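Local coordinates for protein spermidine synthase (Corynebacterium glutamicum ATCC 13032, PDB 3GJY) that probably makes spermidine by transferring an aminopropyl group from decarboxylated S-adenosylmethionine to putrescine, on a fold shared with the AdoMet-dependent methyltransferases, at residues 134-138 and 139-143; 144-148 and 149-153; 171-175 and 176-180. One frame throughout, in Å; residues are numbered along the deposited sequence. Where two conformers were deposited one is given.

Contact 1: residues 134-138 and 139-143; sequences DIPRA and PRVKI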
loop_
_atom_site.group_PDB
_atom_site.type_symbol
_atom_site.label_atom_id
_atom_site.label_comp_id
_atom_site.label_asym_id
_atom_site.label_seq_id
_atom_site.Cartn_x
_atom_site.Cartn_y
_atom_site.Cartn_z
ATOM N N ASP A 134 -6.260 -6.781 -16.379
ATOM C CA ASP A 134 -7.646 -7.125 -16.032
ATOM C C ASP A 134 -8.228 -6.145 -15.014
ATOM O O ASP A 134 -8.854 -6.533 -14.028
ATOM C CB ASP A 134 -7.752 -8.582 -15.518
ATOM C CG ASP A 134 -9.171 -9.043 -15.340
ATOM O OD1 ASP A 134 -10.036 -8.711 -16.191
ATOM O OD2 ASP A 134 -9.409 -9.811 -14.395
ATOM N N ILE A 135 -8.074 -4.868 -15.332
ATOM C CA ILE A 135 -8.612 -3.797 -14.515
ATOM C C ILE A 135 -9.845 -3.213 -15.155
ATOM O O ILE A 135 -9.974 -3.212 -16.390
ATOM C CB ILE A 135 -7.547 -2.696 -14.248
ATOM C CG1 ILE A 135 -7.029 -2.049 -15.531
ATOM C CG2 ILE A 135 -6.380 -3.289 -13.451
ATOM C CD1 ILE A 135 -6.077 -0.831 -15.262
ATOM N N PRO A 136 -10.755 -2.688 -14.322
ATOM C CA PRO A 136 -11.964 -2.056 -14.875
ATOM C C PRO A 136 -11.618 -0.689 -15.452
ATOM O O PRO A 136 -10.537 -0.135 -15.168
ATOM C CB PRO A 136 -12.893 -1.955 -13.674
ATOM C CG PRO A 136 -11.969 -1.872 -12.506
ATOM C CD PRO A 136 -10.778 -2.751 -12.852
ATOM N N ARG A 137 -12.540 -0.146 -16.229
ATOM C CA ARG A 137 -12.276 1.140 -16.886
ATOM C C ARG A 137 -12.186 2.306 -15.898
ATOM O O ARG A 137 -12.717 2.228 -14.758
ATOM C CB ARG A 137 -13.380 1.443 -17.913
ATOM C CG ARG A 137 -14.726 1.767 -17.332
ATOM C CD ARG A 137 -15.715 2.057 -18.435
ATOM N NE ARG A 137 -16.980 2.488 -17.868
ATOM C CZ ARG A 137 -17.955 3.027 -18.598
ATOM N NH1 ARG A 137 -19.084 3.417 -18.024
ATOM N NH2 ARG A 137 -17.804 3.135 -19.908
ATOM N N ALA A 138 -11.521 3.373 -16.337
ATOM C CA ALA A 138 -11.549 4.615 -15.567
ATOM C C ALA A 138 -13.002 5.134 -15.496
ATOM O O ALA A 138 -13.729 5.024 -16.488
ATOM C CB ALA A 138 -10.646 5.658 -16.218
ATOM N N PRO A 139 -13.439 5.709 -14.356
ATOM C CA PRO A 139 -12.649 6.090 -13.181
ATOM C C PRO A 139 -12.585 4.999 -12.093
ATOM O O PRO A 139 -11.995 5.244 -11.029
ATOM C CB PRO A 139 -13.410 7.314 -12.658
ATOM C CG PRO A 139 -14.856 6.966 -12.950
ATOM C CD PRO A 139 -14.789 6.323 -14.317
ATOM N N ARG A 140 -13.141 3.813 -12.329
ATOM C CA ARG A 140 -13.072 2.750 -11.284
ATOM C C ARG A 140 -11.622 2.441 -10.983
ATOM O O ARG A 140 -11.240 2.338 -9.823
ATOM C CB ARG A 140 -13.864 1.504 -11.688
ATOM C CG ARG A 140 -15.359 1.788 -11.712
ATOM C CD ARG A 140 -16.106 0.537 -12.114
ATOM N NE ARG A 140 -15.940 -0.475 -11.090
ATOM C CZ ARG A 140 -16.066 -1.790 -11.284
ATOM N NH1 ARG A 140 -15.884 -2.624 -10.261
ATOM N NH2 ARG A 140 -16.365 -2.289 -12.492
ATOM N N VAL A 141 -10.829 2.269 -12.031
ATOM C CA VAL A 141 -9.357 2.303 -11.926
ATOM C C VAL A 141 -8.864 3.278 -12.980
ATOM O O VAL A 141 -9.142 3.101 -14.158
ATOM C CB VAL A 141 -8.669 0.920 -12.102
ATOM C CG1 VAL A 141 -7.114 1.100 -12.104
ATOM C CG2 VAL A 141 -9.091 -0.023 -10.951
ATOM N N LYS A 142 -8.183 4.330 -12.531
ATOM C CA LYS A 142 -7.612 5.382 -13.399
ATOM C C LYS A 142 -6.133 5.462 -13.137
ATOM O O LYS A 142 -5.746 5.488 -11.962
ATOM C CB LYS A 142 -8.270 6.726 -13.107
ATOM C CG LYS A 142 -7.787 7.922 -13.948
ATOM C CD LYS A 142 -8.627 9.174 -13.487
ATOM C CE LYS A 142 -8.365 10.414 -14.299
ATOM N NZ LYS A 142 -9.218 11.557 -13.795
ATOM N N ILE A 143 -5.310 5.430 -14.176
ATOM C CA ILE A 143 -3.835 5.458 -13.995
ATOM C C ILE A 143 -3.298 6.824 -14.378
ATOM O O ILE A 143 -3.623 7.348 -15.457
ATOM C CB ILE A 143 -3.126 4.355 -14.823
ATOM C CG1 ILE A 143 -3.768 2.967 -14.545
ATOM C CG2 ILE A 143 -1.628 4.376 -14.569
ATOM C CD1 ILE A 143 -3.397 1.914 -15.558
#
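R137 and R140 close a type VIa turn around the cis peptide bond between A138 and P139, and this turn carries the chain from the loop after helix 123-132 into strand 141-145. The carbonyl oxygen R137 O receives R140 N at 2.9 Å, but the angle at hydrogen is only 122° and the bond is weak. V141 N also points at R137 O, from 3.3 Å and in a straighter line, although this bond too is weak because it is long. A CA-H...O contact also bridges the turn, A138 CA to V141 O at 3.2 Å.

The side chains pack on one another just before and after the turn. The ring of P136 sits against the strand: P136 CD meets V141 CG2 at 3.7 Å, while P136 CB lies over one face of the R140 guanidinium, displaced toward its rim and 3.7 Å from R140 NH2. R140 gets there through a bend at chi3 (66°) in an otherwise extended chain, and its NH1 goes on to the carbonyl of A108 in helix 102-110. I135 holds CG1 between its backbone N and carbonyl carbon, chi1 60°, and CD1 then lands on two strand residues at once, 3.8 Å from V141 CG1 and 3.8 Å from I143 CD1, crossing both side chains at about a right angle.

R130 of helix 123-132 donates to P136 O through NH1 and to V141 O through NH2. P136 O and V141 O are 3.7 Å apart, and the positive charge of R130 would probably offset the repulsion between them. The turn's own two bonds are weak; the cis peptide, R130 and the apolar contacts also hold the chain.

Contact 2: residues 144-148 and 149-153; sequences RVDDA and RMVAE
The guanidinium of R144 lies flat against V151: CG2 of V151 is 3.6 Å above the plane, over its centre, on one face. At its edge sits the carboxylate of D146, where a single oxygen, OD2, takes both R144 NE and R144 NH2 at 2.8 Å each, side-on and tilted some 20° from the guanidinium plane. R144 reaches this place with an extended chain, CG anti to the backbone N (chi1 179°). The same V151 methyl also touches D146 CB. At the R149 guanidinium, E153 CD lies at the edge in plane, with the bonding OE2 tilted out of it; R149 NE bonds E153 OE2 at 2.8 Å, NH2 adds a weak bond to the same oxygen, and NH2 is also in a salt bridge with D291.

Between these ion pairs an outermost strand of the AdoMet-type sheet gives way to a helix, and D147 is the N-cap. Its OD1 accepts from R149 N at 3.0 Å, met from well above the carboxylate plane (63° out of it), and OD2 takes a weak bond from N of M150, a selenomethionine, at 3.1 Å. D147 O accepts from V151 N at 3.0 Å, the first regular helical bond, and A148 O follows with A152 N. In relatives an Asp-Asp-Ala/Gly motif here contacts the nucleoside's adenine, so 146-148 probably borders that pocket, though no bound nucleoside proves it.

D146, D147 and M150 were modelled in two conformers, so the capping detail is less certain. In this conformer both oxygens of D146 are used, one by R144 and the other by D147 N. The negative carboxylate of D147 would be favoured by the helix dipole, and it accepts from two first-turn amides, R149 N and more weakly M150 N, which have no helical carbonyl partner.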
loop_
_atom_site.group_PDB
_atom_site.type_symbol
_atom_site.label_atom_id
_atom_site.label_comp_id
_atom_site.label_asym_id
_atom_site.label_seq_id
_atom_site.Cartn_x
_atom_site.Cartn_y
_atom_site.Cartn_z
ATOM N N ARG A 144 -2.515 7.411 -13.483
ATOM C CA ARG A 144 -1.789 8.642 -13.785
ATOM C C ARG A 144 -0.310 8.282 -13.804
ATOM O O ARG A 144 0.203 7.773 -12.795
ATOM C CB ARG A 144 -2.092 9.695 -12.700
ATOM C CG ARG A 144 -1.373 10.982 -12.896
ATOM C CD ARG A 144 -1.785 12.018 -11.884
ATOM N NE ARG A 144 -0.925 13.176 -12.035
ATOM C CZ ARG A 144 -1.123 14.315 -11.379
ATOM N NH1 ARG A 144 -2.147 14.421 -10.558
ATOM N NH2 ARG A 144 -0.288 15.315 -11.558
ATOM N N VAL A 145 0.374 8.594 -14.911
ATOM C CA VAL A 145 1.812 8.321 -15.020
ATOM C C VAL A 145 2.512 9.591 -14.545
ATOM O O VAL A 145 2.447 10.651 -15.210
ATOM C CB VAL A 145 2.218 7.956 -16.437
ATOM C CG1 VAL A 145 3.738 7.776 -16.502
ATOM C CG2 VAL A 145 1.497 6.669 -16.832
ATOM N N ASP A 146 3.115 9.508 -13.349
ATOM C CA ASP A 146 3.674 10.692 -12.695
ATOM C C ASP A 146 4.569 10.253 -11.546
ATOM O O ASP A 146 4.554 9.078 -11.173
ATOM C CB ASP A 146 2.532 11.557 -12.145
ATOM C CG ASP A 146 2.792 13.049 -12.288
ATOM O OD1 ASP A 146 3.946 13.483 -12.161
ATOM O OD2 ASP A 146 1.812 13.785 -12.527
ATOM N N ASP A 147 5.305 11.220 -10.979
ATOM C CA ASP A 147 6.050 10.966 -9.749
ATOM C C ASP A 147 5.091 11.109 -8.568
ATOM O O ASP A 147 4.464 12.131 -8.353
ATOM C CB ASP A 147 7.261 11.889 -9.582
ATOM C CG ASP A 147 7.714 12.015 -8.126
ATOM O OD1 ASP A 147 7.768 11.007 -7.372
ATOM O OD2 ASP A 147 8.016 13.154 -7.726
ATOM N N ALA A 148 4.967 10.022 -7.822
ATOM C CA ALA A 148 4.034 9.990 -6.702
ATOM C C ALA A 148 4.308 11.021 -5.604
ATOM O O ALA A 148 3.352 11.493 -4.949
ATOM C CB ALA A 148 3.958 8.582 -6.114
ATOM N N ARG A 149 5.572 11.320 -5.324
ATOM C CA ARG A 149 5.868 12.338 -4.311
ATOM C C ARG A 149 5.357 13.693 -4.781
ATOM O O ARG A 149 4.725 14.426 -4.011
ATOM C CB ARG A 149 7.374 12.436 -4.041
ATOM C CG ARG A 149 7.743 13.608 -3.162
ATOM C CD ARG A 149 7.146 13.631 -1.718
ATOM N NE ARG A 149 7.378 14.963 -1.146
ATOM C CZ ARG A 149 8.100 15.256 -0.065
ATOM N NH1 ARG A 149 8.688 14.306 0.664
ATOM N NH2 ARG A 149 8.260 16.543 0.254
HETATM N N MSE A 150 5.575 14.006 -6.058
HETATM C CA MSE A 150 5.086 15.283 -6.567
HETATM C C MSE A 150 3.565 15.339 -6.573
HETATM O O MSE A 150 2.980 16.370 -6.245
HETATM C CB MSE A 150 5.686 15.621 -7.934
HETATM C CG MSE A 150 7.162 15.832 -7.859
HETATM SE SE MSE A 150 7.571 17.414 -6.786
HETATM C CE MSE A 150 6.965 18.737 -8.078
ATOM N N VAL A 151 2.915 14.227 -6.902
ATOM C CA VAL A 151 1.443 14.221 -6.880
ATOM C C VAL A 151 0.964 14.479 -5.432
ATOM O O VAL A 151 0.034 15.275 -5.233
ATOM C CB VAL A 151 0.895 12.900 -7.452
ATOM C CG1 VAL A 151 -0.614 12.784 -7.206
ATOM C CG2 VAL A 151 1.176 12.843 -8.948
ATOM N N ALA A 152 1.608 13.847 -4.444
ATOM C CA ALA A 152 1.206 14.073 -3.051
ATOM C C ALA A 152 1.369 15.535 -2.669
ATOM O O ALA A 152 0.500 16.107 -1.997
ATOM C CB ALA A 152 1.979 13.144 -2.093
ATOM N N GLU A 153 2.456 16.162 -3.125
ATOM C CA GLU A 153 2.656 17.579 -2.792
ATOM C C GLU A 153 1.555 18.459 -3.347
ATOM O O GLU A 153 1.297 19.548 -2.781
ATOM C CB GLU A 153 3.986 18.073 -3.353
ATOM C CG GLU A 153 5.163 17.432 -2.649
ATOM C CD GLU A 153 6.516 17.938 -3.088
ATOM O OE1 GLU A 153 6.563 18.952 -3.824
ATOM O OE2 GLU A 153 7.528 17.323 -2.697
#

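Contact 3: residues 171-175 and 176-180; sequences AITPQ and NFTTV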
loop_
_atom_site.group_PDB
_atom_site.type_symbol
_atom_site.label_atom_id
_atom_site.label_comp_id
_atom_site.label_asym_id
_atom_site.label_seq_id
_atom_site.Cartn_x
_atom_site.Cartn_y
_atom_site.Cartn_z
ATOM N N ALA A 171 11.748 -3.270 -1.894
ATOM C CA ALA A 171 12.904 -2.429 -1.546
ATOM C C ALA A 171 12.590 -1.603 -0.316
ATOM O O ALA A 171 11.411 -1.421 0.040
ATOM C CB ALA A 171 13.242 -1.503 -2.709
ATOM N N ILE A 172 13.637 -1.090 0.330
ATOM C CA ILE A 172 13.468 -0.072 1.360
ATOM C C ILE A 172 12.888 1.192 0.691
ATOM O O ILE A 172 13.255 1.570 -0.431
ATOM C CB ILE A 172 14.801 0.205 2.129
ATOM C CG1 ILE A 172 15.854 0.821 1.196
ATOM C CG2 ILE A 172 15.303 -1.103 2.810
ATOM C CD1 ILE A 172 16.885 1.720 1.896
ATOM N N THR A 173 11.941 1.835 1.354
ATOM C CA THR A 173 11.219 2.884 0.639
ATOM C C THR A 173 12.156 4.107 0.408
ATOM O O THR A 173 12.916 4.412 1.319
ATOM C CB THR A 173 9.836 3.130 1.322
ATOM O OG1 THR A 173 9.511 4.517 1.376
ATOM C CG2 THR A 173 9.773 2.486 2.746
ATOM N N PRO A 174 12.133 4.747 -0.799
ATOM C CA PRO A 174 12.900 6.014 -0.906
ATOM C C PRO A 174 12.568 6.988 0.200
ATOM O O PRO A 174 11.409 7.074 0.658
ATOM C CB PRO A 174 12.481 6.603 -2.238
ATOM C CG PRO A 174 12.009 5.422 -3.042
ATOM C CD PRO A 174 11.417 4.458 -2.059
ATOM N N GLN A 175 13.585 7.734 0.621
ATOM C CA GLN A 175 13.493 8.539 1.813
ATOM C C GLN A 175 12.369 9.561 1.721
ATOM O O GLN A 175 11.676 9.813 2.739
ATOM C CB GLN A 175 14.854 9.217 2.066
ATOM C CG GLN A 175 14.986 9.790 3.465
ATOM C CD GLN A 175 14.588 11.225 3.511
ATOM O OE1 GLN A 175 14.118 11.767 2.512
ATOM N NE2 GLN A 175 14.742 11.863 4.678
ATOM N N ASN A 176 12.116 10.086 0.525
ATOM C CA ASN A 176 11.093 11.117 0.374
ATOM C C ASN A 176 9.650 10.666 0.516
ATOM O O ASN A 176 8.748 11.488 0.544
ATOM C CB ASN A 176 11.302 12.010 -0.855
ATOM C CG ASN A 176 11.192 11.284 -2.146
ATOM O OD1 ASN A 176 11.078 10.062 -2.201
ATOM N ND2 ASN A 176 11.294 12.056 -3.242
ATOM N N PHE A 177 9.459 9.359 0.673
ATOM C CA PHE A 177 8.159 8.800 0.999
ATOM C C PHE A 177 8.037 8.472 2.478
ATOM O O PHE A 177 7.041 7.869 2.883
ATOM C CB PHE A 177 7.920 7.532 0.177
ATOM C CG PHE A 177 7.675 7.806 -1.258
ATOM C CD1 PHE A 177 6.489 8.374 -1.679
ATOM C CD2 PHE A 177 8.670 7.529 -2.209
ATOM C CE1 PHE A 177 6.268 8.627 -3.046
ATOM C CE2 PHE A 177 8.446 7.793 -3.566
ATOM C CZ PHE A 177 7.248 8.338 -3.975
ATOM N N THR A 178 9.021 8.867 3.290
ATOM C CA THR A 178 9.032 8.459 4.699
ATOM C C THR A 178 9.104 9.605 5.700
ATOM O O THR A 178 9.269 9.367 6.901
ATOM C CB THR A 178 10.195 7.483 4.994
ATOM O OG1 THR A 178 11.420 8.209 4.985
ATOM C CG2 THR A 178 10.220 6.362 3.959
ATOM N N THR A 179 8.989 10.831 5.205
ATOM C CA THR A 179 9.246 11.998 6.033
ATOM C C THR A 179 7.963 12.623 6.545
ATOM O O THR A 179 6.860 12.455 5.980
ATOM C CB THR A 179 9.983 13.092 5.243
ATOM O OG1 THR A 179 9.165 13.466 4.123
ATOM C CG2 THR A 179 11.313 12.598 4.758
ATOM N N VAL A 180 8.133 13.424 7.592
ATOM C CA VAL A 180 7.027 14.195 8.160
ATOM C C VAL A 180 6.376 15.060 7.075
ATOM O O VAL A 180 5.147 15.142 6.990
ATOM C CB VAL A 180 7.541 15.052 9.313
ATOM C CG1 VAL A 180 6.495 16.142 9.701
ATOM C CG2 VAL A 180 7.938 14.146 10.524
#
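Backbone hydrogen bonds shape the 3-10 turn in which P174 and Q175 meet F177 and T178. F177 N donates to P174 O at 3.0 Å, and T178 N donates to Q175 O at 2.9 Å in the same three-residue step. The side chain of T178 reinforces the second bond. Its hydroxyl, OG1, lies between the backbone N and the carbonyl carbon (chi1 73°), which turns it back onto Q175 O at 2.8 Å, only 16° from the carbonyl plane. Q175 O is therefore gripped twice by one residue. T178 OG1 also bonds R289. A longer, weak bond runs from T173 OG1 to P174 O.

Side-chain packing fills in around this core. P174 lies alongside F177, pointing the same way, and its CB makes an apolar contact at the edge of the ring, near the ring plane, 3.9 Å from F177 CD2. Two further contacts set a methyl against a polar atom. The methyl of T178, CG2, packs 3.3 Å from T173 OG1. On the far end of the turn T179 CG2 comes 3.5 Å from Q175 NE2, the two side chains crossing at about a right angle. That amide is drawn there by a bend at chi2 (-93°), and NE2 bonds the carbonyl of H290.

Capping ends the turn: T179 is the N-cap of helix 180-189, its OG1 bonded to F182 N and also to D291. By its place in the chain, the 171-180 segment probably belongs to the loop that gates the active site in spermidine synthases. F177 meets F182 of helix 180-189 edge-to-face and packs on A148 and R149 of helix 148-153, while T173 and T178 rest against E212 of helix 207-219, so the turn sits where three helices come together after strand 160-165.

Overall arrangement
The contacts follow one another along the chain. Contacts 1 and 2 share strand 141-145, an outermost strand of the mixed sheet: contact 1 leads into it and contact 2 leads out into helix 148-153, their centres about 18 Å apart. Contact 3 comes later, between strand 160-165 and helix 180-189. It lies about 27 Å from contact 1 (centres), without touching it, but about 14 Å from contact 2, which it meets: R149 NH1 probably bonds N176 O. Strand 141-145 is thus framed at both ends, and its helix is tied to the loop after strand 160-165, on a Rossmann-like sheet as in AdoMet-dependent methyltransferases.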